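Local coordinates for genome polyprotein (Chicken sicinivirus JSY, PDB 6QWT) that carries, in its 3Dpol part, the RNA-dependent RNA polymerase, which probably copies the viral RNA genome during replication, at residues A[34-38]-A[167-172]; A[425-429]-A[456-462]. One frame throughout, in Å; residues are numbered along the deposited sequence.

Interaction 1: residues A[34-38]-A[167-172]; sequences KEPAV and VAAAKT
Val-38 and Val-167 meet at the middle of this contact, their branches crossing at a slant. The CG2 methyl of Val-38 rests 4.0 Å from CG1 of Val-167 and also presses on the backbone carbonyl of that residue, at 3.3 Å from its O. Val-38 carries CG1 anti to its backbone N (chi1 173°), and this same rotation brings CG2 round to Val-167 while CG1 is turned to the methyl of Ala-170, CB to CG1 4.5 Å, a loose touch. Val-167 divides its methyls in a similar way. Its CG2 lies beside the backbone of 34-38, 3.8 Å from the carbonyl O of Pro-36, and reaches the aliphatic base of Glu-35, with CG2 4.1 Å from CB. The carboxylate beyond that base turns to Arg-45, with which it forms a salt bridge.

At the other end Thr-172 lays its methyl alongside Ala-37, CG2 to CB 3.7 Å. The same methyl faces the carbonyl of Val-38, CG2 to O 3.0 Å, and OG1 adds only a weak hydrogen bond to that O from beside it, at 3.5 Å. The backbone of 167-172 makes the sharp turn between these two sites by a Schellman motif: Ala-170 has positive phi, one of the two bonds back into the last turn runs from N of Ala-170 to O of Val-167, and Lys-171 then centres an inverse gamma turn.

The sequence around Lys-171 and Thr-172 is consistent with motif F of the polymerase fingers. Here helix 164-168 ends against strand 34-36, which pairs antiparallel with strand 161-163, and helix 50-54 adds Val-50 to the side lined by Val-38, Ala-170 and Thr-172.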
# COMPACT_ATOMS: atom_id res chain seq x y z
N LYS A 34 0.59 -22.00 0.62
CA LYS A 34 -0.16 -20.91 0.01
C LYS A 34 -0.73 -21.38 -1.32
O LYS A 34 -0.13 -22.22 -2.00
CB LYS A 34 0.72 -19.68 -0.22
CG LYS A 34 0.95 -18.81 1.01
CD LYS A 34 2.14 -17.89 0.80
CE LYS A 34 1.95 -16.56 1.52
NZ LYS A 34 3.09 -15.64 1.24
N GLU A 35 -1.87 -20.82 -1.68
CA GLU A 35 -2.57 -21.13 -2.92
C GLU A 35 -3.24 -19.86 -3.42
O GLU A 35 -3.43 -18.92 -2.65
CB GLU A 35 -3.60 -22.25 -2.72
CG GLU A 35 -3.01 -23.63 -2.53
CD GLU A 35 -4.06 -24.69 -2.28
OE1 GLU A 35 -5.25 -24.42 -2.56
OE2 GLU A 35 -3.71 -25.79 -1.81
N PRO A 36 -3.59 -19.81 -4.71
CA PRO A 36 -4.31 -18.63 -5.22
C PRO A 36 -5.62 -18.41 -4.47
O PRO A 36 -6.34 -19.36 -4.14
CB PRO A 36 -4.55 -18.98 -6.69
CG PRO A 36 -3.45 -19.93 -7.03
CD PRO A 36 -3.23 -20.74 -5.79
N ALA A 37 -5.93 -17.14 -4.22
CA ALA A 37 -7.13 -16.79 -3.48
C ALA A 37 -8.39 -17.27 -4.20
O ALA A 37 -8.41 -17.41 -5.43
CB ALA A 37 -7.21 -15.27 -3.27
N VAL A 38 -9.44 -17.51 -3.42
CA VAL A 38 -10.73 -17.90 -3.98
C VAL A 38 -11.30 -16.73 -4.77
O VAL A 38 -11.50 -15.64 -4.23
CB VAL A 38 -11.69 -18.34 -2.86
CG1 VAL A 38 -13.08 -18.58 -3.43
CG2 VAL A 38 -11.16 -19.59 -2.18
N VAL A 167 -7.68 -19.40 2.15
CA VAL A 167 -8.36 -20.00 1.01
C VAL A 167 -9.60 -20.76 1.47
O VAL A 167 -10.70 -20.57 0.94
CB VAL A 167 -7.40 -20.92 0.23
CG1 VAL A 167 -8.16 -21.76 -0.79
CG2 VAL A 167 -6.32 -20.09 -0.46
N ALA A 168 -9.44 -21.60 2.49
CA ALA A 168 -10.56 -22.40 2.99
C ALA A 168 -11.68 -21.54 3.55
O ALA A 168 -12.85 -21.94 3.51
CB ALA A 168 -10.07 -23.38 4.05
N ALA A 169 -11.35 -20.35 4.06
CA ALA A 169 -12.35 -19.43 4.58
C ALA A 169 -12.85 -18.43 3.54
O ALA A 169 -13.71 -17.61 3.87
CB ALA A 169 -11.79 -18.68 5.79
N ALA A 170 -12.33 -18.49 2.31
CA ALA A 170 -12.69 -17.56 1.23
C ALA A 170 -12.38 -16.11 1.58
O ALA A 170 -13.04 -15.19 1.10
CB ALA A 170 -14.17 -17.71 0.84
N LYS A 171 -11.36 -15.90 2.42
CA LYS A 171 -10.94 -14.55 2.82
C LYS A 171 -9.98 -14.01 1.77
O LYS A 171 -8.76 -14.06 1.91
CB LYS A 171 -10.30 -14.57 4.20
CG LYS A 171 -11.23 -14.84 5.35
CD LYS A 171 -10.44 -14.91 6.64
CE LYS A 171 -11.31 -15.28 7.83
NZ LYS A 171 -10.49 -15.41 9.07
N THR A 172 -10.54 -13.47 0.69
CA THR A 172 -9.76 -12.86 -0.37
C THR A 172 -9.98 -11.35 -0.36
O THR A 172 -11.10 -10.88 -0.13
CB THR A 172 -10.11 -13.46 -1.72
OG1 THR A 172 -11.23 -12.76 -2.29
CG2 THR A 172 -10.48 -14.92 -1.54

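Interaction 2: residues A[425-429]-A[456-462]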
# COMPACT_ATOMS: atom_id res chain seq x y z
N CYS A 425 15.30 -13.66 -6.75
CA CYS A 425 16.69 -13.60 -6.33
C CYS A 425 16.99 -12.29 -5.62
O CYS A 425 17.78 -12.25 -4.67
CB CYS A 425 17.61 -13.77 -7.54
SG CYS A 425 17.59 -15.43 -8.23
N TYR A 426 16.36 -11.19 -6.06
CA TYR A 426 16.56 -9.90 -5.42
C TYR A 426 16.07 -9.88 -3.98
O TYR A 426 16.53 -9.05 -3.19
CB TYR A 426 15.86 -8.80 -6.21
CG TYR A 426 16.40 -8.61 -7.61
CD1 TYR A 426 15.59 -8.77 -8.72
CD2 TYR A 426 17.73 -8.26 -7.82
CE1 TYR A 426 16.08 -8.59 -10.00
CE2 TYR A 426 18.23 -8.08 -9.10
CZ TYR A 426 17.40 -8.25 -10.19
OH TYR A 426 17.88 -8.07 -11.46
N LEU A 427 15.15 -10.78 -3.62
CA LEU A 427 14.63 -10.85 -2.27
C LEU A 427 15.39 -11.85 -1.41
O LEU A 427 15.64 -11.60 -0.23
CB LEU A 427 13.14 -11.22 -2.29
CG LEU A 427 12.22 -10.31 -3.11
CD1 LEU A 427 10.79 -10.85 -3.10
CD2 LEU A 427 12.26 -8.89 -2.57
N ALA A 428 15.78 -12.99 -2.00
CA ALA A 428 16.28 -14.14 -1.25
C ALA A 428 17.74 -14.04 -0.85
O ALA A 428 18.13 -14.61 0.18
CB ALA A 428 16.06 -15.42 -2.06
N HIS A 429 18.58 -13.34 -1.62
CA HIS A 429 20.01 -13.34 -1.33
C HIS A 429 20.34 -12.67 0.00
O HIS A 429 21.40 -12.95 0.57
CB HIS A 429 20.79 -12.65 -2.46
CG HIS A 429 20.77 -11.16 -2.38
ND1 HIS A 429 21.70 -10.44 -1.66
CD2 HIS A 429 19.95 -10.25 -2.94
CE1 HIS A 429 21.44 -9.15 -1.77
NE2 HIS A 429 20.38 -9.01 -2.55
N PHE A 456 20.22 -18.62 -11.89
CA PHE A 456 20.15 -17.74 -10.73
C PHE A 456 21.25 -16.68 -10.80
O PHE A 456 22.39 -16.98 -11.17
CB PHE A 456 20.28 -18.54 -9.43
CG PHE A 456 19.23 -19.61 -9.27
CD1 PHE A 456 18.01 -19.33 -8.69
CD2 PHE A 456 19.48 -20.91 -9.71
CE1 PHE A 456 17.04 -20.31 -8.54
CE2 PHE A 456 18.52 -21.90 -9.57
CZ PHE A 456 17.30 -21.60 -8.98
N ILE A 457 20.89 -15.45 -10.45
CA ILE A 457 21.90 -14.39 -10.34
C ILE A 457 22.93 -14.79 -9.28
O ILE A 457 22.54 -15.14 -8.15
CB ILE A 457 21.24 -13.05 -9.98
CG1 ILE A 457 20.11 -12.74 -10.96
CG2 ILE A 457 22.28 -11.93 -9.97
CD1 ILE A 457 19.23 -11.59 -10.51
N PRO A 458 24.22 -14.78 -9.58
CA PRO A 458 25.21 -15.20 -8.59
C PRO A 458 25.18 -14.30 -7.36
O PRO A 458 24.93 -13.10 -7.46
CB PRO A 458 26.55 -15.10 -9.34
CG PRO A 458 26.18 -15.07 -10.79
CD PRO A 458 24.85 -14.39 -10.86
N TYR A 459 25.44 -14.91 -6.20
CA TYR A 459 25.39 -14.15 -4.95
C TYR A 459 26.36 -12.98 -4.97
O TYR A 459 26.06 -11.91 -4.43
CB TYR A 459 25.69 -15.07 -3.76
CG TYR A 459 25.76 -14.32 -2.45
CD1 TYR A 459 24.61 -14.05 -1.71
CD2 TYR A 459 26.98 -13.84 -1.96
CE1 TYR A 459 24.67 -13.35 -0.52
CE2 TYR A 459 27.04 -13.14 -0.77
CZ TYR A 459 25.89 -12.89 -0.06
OH TYR A 459 25.95 -12.20 1.12
N GLU A 460 27.54 -13.17 -5.57
CA GLU A 460 28.53 -12.10 -5.60
C GLU A 460 28.03 -10.88 -6.36
O GLU A 460 28.38 -9.74 -6.01
CB GLU A 460 29.84 -12.60 -6.21
CG GLU A 460 30.68 -13.42 -5.26
CD GLU A 460 30.75 -14.87 -5.66
OE1 GLU A 460 31.83 -15.48 -5.52
OE2 GLU A 460 29.72 -15.41 -6.12
N VAL A 461 27.21 -11.09 -7.39
CA VAL A 461 26.63 -9.97 -8.13
C VAL A 461 25.62 -9.23 -7.26
O VAL A 461 25.61 -7.99 -7.20
CB VAL A 461 25.98 -10.47 -9.43
CG1 VAL A 461 25.12 -9.38 -10.06
CG2 VAL A 461 27.05 -10.95 -10.41
N LEU A 462 24.75 -9.97 -6.57
CA LEU A 462 23.71 -9.33 -5.77
C LEU A 462 24.31 -8.61 -4.57
O LEU A 462 23.91 -7.49 -4.24
CB LEU A 462 22.68 -10.37 -5.31
CG LEU A 462 21.89 -11.01 -6.46
CD1 LEU A 462 21.13 -12.24 -5.99
CD2 LEU A 462 20.95 -9.99 -7.09
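Leu-462 sets its CB squarely over one face of the His-429 imidazole, giving a CH-pi contact of 3.6 Å from CB to the ring centroid, only 10° off the ring normal. The imidazole is placed for this by a chi1 of 81°, which tucks CG into the cleft flanked by its own backbone N and carbonyl carbon. A second CH-pi approach is less central: CD1 of Ile-457 lies 4.2 Å from the centroid of the Tyr-426 ring and 29° off its normal, and the two side chains cross at about a right angle.

Two contacts are made at ring edges. SG of Cys-425 lies in the plane of the Phe-456 ring, 3.9 Å from CD1, a sulfur-aromatic contact made at the edge. The Tyr-459 ring likewise offers an edge, with CE1 3.5 Å from the backbone O of His-429.

The end of helix 417-428 thus packs against the loop and first turn leading into helix 459-469, an arrangement that suits the polymerase thumb, the largely helical C-terminal region of this fold. Pro-458 takes the N-cap position of that first turn, and its O accepts a hydrogen bond from N of Leu-462. Tyr-436, on the intervening helix 433-449, touches both Cys-425 and Leu-462 and donates its hydroxyl to the O of Ile-457.

The remaining contacts are apolar. Leu-462 spreads its two methyls, CD1 settling 3.6 Å from CB of His-429 and also near CB of Cys-425, while CD2 comes within 3.7 Å of CD2 of Tyr-426. CB of Cys-425 in turn has CD1 of Ile-457 at 4.0 Å.

From the N terminus, the chain first lays down 34-38, then runs through 128 residues before 167-172 returns to close a long loop at interaction 1. It goes on through the four-stranded sheet of the catalytic palm, with strands 230-235, 327-332 and 335-340, and enters the C-terminal helices. There interaction 2 closes a much shorter loop, 26 residues largely occupied by helix 433-449. The two loops are in series, neither nested nor crossed. Their centres lie 30 Å apart and their nearest atoms about 10 Å, without touching: interaction 1 ties strand 34-36 to the turn after helix 164-168, probably in the fingers, and interaction 2 joins helices of the thumb.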